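Long-range contact in lovastatin nonaketide synthase mokA (Monascus pilosus, PDB 6AD3), which carries out the iterative nine-step assembly of the lovastatin (monacolin K) nonaketide, this chain being its condensation domain: residues 434-439 with 467-472. The protein carries 1 engineered substitution. Sequence-based numbering, arbitrary orientation.
Sequences QAVFDY and DVVLEM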
loop_
_atom_site.group_PDB
_atom_site.type_symbol
_atom_site.label_atom_id
_atom_site.label_comp_id
_atom_site.label_asym_id
_atom_site.label_seq_id
_atom_site.Cartn_x
_atom_site.Cartn_y
_atom_site.Cartn_z
ATOM N N GLN A 434 -5.317 8.996 -10.628
ATOM C CA GLN A 434 -4.647 7.966 -11.435
ATOM C C GLN A 434 -3.172 7.824 -11.053
ATOM O O GLN A 434 -2.473 6.991 -11.600
ATOM C CB GLN A 434 -4.754 8.280 -12.930
ATOM C CG GLN A 434 -6.198 8.277 -13.432
ATOM C CD GLN A 434 -6.988 9.531 -13.086
ATOM O OE1 GLN A 434 -6.526 10.673 -13.258
ATOM N NE2 GLN A 434 -8.200 9.326 -12.598
ATOM N N ALA A 435 -2.749 8.605 -10.081
ATOM C CA ALA A 435 -1.418 8.524 -9.509
ATOM C C ALA A 435 -1.520 8.302 -7.998
ATOM O O ALA A 435 -2.344 8.928 -7.314
ATOM C CB ALA A 435 -0.674 9.828 -9.757
ATOM N N VAL A 436 -0.597 7.504 -7.464
ATOM C CA VAL A 436 -0.510 7.267 -6.021
ATOM C C VAL A 436 0.924 7.487 -5.555
ATOM O O VAL A 436 1.874 7.141 -6.263
ATOM C CB VAL A 436 -0.974 5.833 -5.667
ATOM C CG1 VAL A 436 -0.573 5.419 -4.245
ATOM C CG2 VAL A 436 -2.481 5.698 -5.846
ATOM N N PHE A 437 1.041 7.954 -4.307
ATOM C CA PHE A 437 2.284 8.131 -3.604
ATOM C C PHE A 437 2.177 7.445 -2.243
ATOM O O PHE A 437 1.284 7.753 -1.434
ATOM C CB PHE A 437 2.579 9.621 -3.401
ATOM C CG PHE A 437 3.885 9.893 -2.648
ATOM C CD1 PHE A 437 5.097 9.626 -3.244
ATOM C CD2 PHE A 437 3.891 10.360 -1.348
ATOM C CE1 PHE A 437 6.295 9.849 -2.577
ATOM C CE2 PHE A 437 5.093 10.676 -0.711
ATOM C CZ PHE A 437 6.286 10.399 -1.312
ATOM N N ASP A 438 3.090 6.532 -1.968
ATOM C CA ASP A 438 3.056 5.755 -0.720
ATOM C C ASP A 438 4.429 5.762 -0.092
ATOM O O ASP A 438 5.375 5.156 -0.623
ATOM C CB ASP A 438 2.597 4.321 -1.013
ATOM C CG ASP A 438 2.482 3.443 0.252
ATOM O OD1 ASP A 438 3.045 3.822 1.274
ATOM O OD2 ASP A 438 1.703 2.452 0.210
ATOM N N TYR A 439 4.545 6.471 1.040
ATOM C CA TYR A 439 5.827 6.655 1.718
ATOM C C TYR A 439 5.720 6.078 3.130
ATOM O O TYR A 439 4.735 6.310 3.839
ATOM C CB TYR A 439 6.149 8.148 1.797
ATOM C CG TYR A 439 7.266 8.539 2.738
ATOM C CD1 TYR A 439 7.057 8.633 4.107
ATOM C CD2 TYR A 439 8.523 8.812 2.251
ATOM C CE1 TYR A 439 8.069 9.041 4.965
ATOM C CE2 TYR A 439 9.534 9.271 3.100
ATOM C CZ TYR A 439 9.271 9.408 4.456
ATOM O OH TYR A 439 10.309 9.761 5.318
ATOM N N ASP A 467 -2.386 4.534 -12.921
ATOM C CA ASP A 467 -1.442 4.665 -14.039
ATOM C C ASP A 467 -0.006 4.651 -13.532
ATOM O O ASP A 467 0.852 4.032 -14.145
ATOM C CB ASP A 467 -1.677 5.953 -14.825
ATOM C CG ASP A 467 -2.904 5.900 -15.729
ATOM O OD1 ASP A 467 -3.766 5.025 -15.579
ATOM O OD2 ASP A 467 -2.970 6.746 -16.629
ATOM N N VAL A 468 0.257 5.390 -12.455
ATOM C CA VAL A 468 1.598 5.548 -11.925
ATOM C C VAL A 468 1.553 5.512 -10.402
ATOM O O VAL A 468 0.681 6.106 -9.773
ATOM C CB VAL A 468 2.261 6.868 -12.418
ATOM C CG1 VAL A 468 1.384 8.029 -12.146
ATOM C CG2 VAL A 468 3.652 7.063 -11.809
ATOM N N VAL A 469 2.410 4.685 -9.848
ATOM C CA VAL A 469 2.505 4.512 -8.422
ATOM C C VAL A 469 3.969 4.636 -8.048
ATOM O O VAL A 469 4.831 3.894 -8.578
ATOM C CB VAL A 469 1.953 3.180 -7.961
ATOM C CG1 VAL A 469 2.072 3.052 -6.427
ATOM C CG2 VAL A 469 0.500 2.976 -8.407
ATOM N N LEU A 470 4.246 5.498 -7.077
ATOM C CA LEU A 470 5.560 5.620 -6.478
ATOM C C LEU A 470 5.451 5.171 -5.013
ATOM O O LEU A 470 4.692 5.772 -4.224
ATOM C CB LEU A 470 6.057 7.070 -6.540
ATOM C CG LEU A 470 7.294 7.398 -5.700
ATOM C CD1 LEU A 470 8.458 6.545 -6.123
ATOM C CD2 LEU A 470 7.678 8.863 -5.834
ATOM N N GLU A 471 6.119 4.059 -4.681
ATOM C CA GLU A 471 6.177 3.571 -3.317
ATOM C C GLU A 471 7.612 3.741 -2.837
ATOM O O GLU A 471 8.531 3.517 -3.617
ATOM C CB GLU A 471 5.863 2.077 -3.249
ATOM C CG GLU A 471 4.501 1.705 -3.734
ATOM C CD GLU A 471 4.252 0.228 -3.674
ATOM O OE1 GLU A 471 3.371 -0.258 -4.427
ATOM O OE2 GLU A 471 4.806 -0.406 -2.737
ATOM N N MET A 472 7.791 4.294 -1.632
ATOM C CA MET A 472 9.113 4.523 -1.066
ATOM C C MET A 472 9.181 3.967 0.335
ATOM O O MET A 472 8.219 4.119 1.118
ATOM C CB MET A 472 9.385 6.015 -0.906
ATOM C CG MET A 472 9.513 6.803 -2.118
ATOM S SD MET A 472 9.914 8.480 -1.558
ATOM C CE MET A 472 11.405 8.223 -0.542
#
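The Phe437 ring takes Leu470 CD2 at its edge, and the Tyr439 ring takes Met472 at its edge. Leu470 CD2 lies in the plane of the Phe437 ring, 3.7 Å from Phe437 CE1. Met472 touches both rings with its thioether: SD lies oblique to the Phe437 ring, 4.0 Å from Phe437 CE1, and at the edge of the Tyr439 ring, making two Met-aromatic contacts. Met472 CG stands anti to the carbonyl carbon (chi1 -67°), and a bend at chi3 carries Met472 CE to 4.1 Å from Tyr439 CD2. Ala435 and Val468 extend this apolar row, which packs against helix 327-343 through Tyr331 and Tyr335. On the other face Val436 and Val469 lie side by side, and Asp438 and Glu471 follow. Asp438 OD2 and Glu471 OE2 stay 5.1 Å apart; salt bridges from Arg461 to Asp438 and Lys485 to Glu471 probably offset their like charges. Val436 N-H goes to Val468 O and Val436 O takes Leu470 N-H (3.0 Å); Asp438 N-H goes to Leu470 O and Asp438 O takes Met472 N-H. Each thus bonds to the residues flanking its register partner, Val469 or Glu471, as parallel strands do, here two central strands of the mixed sheet in the C-terminal half of the condensation domain.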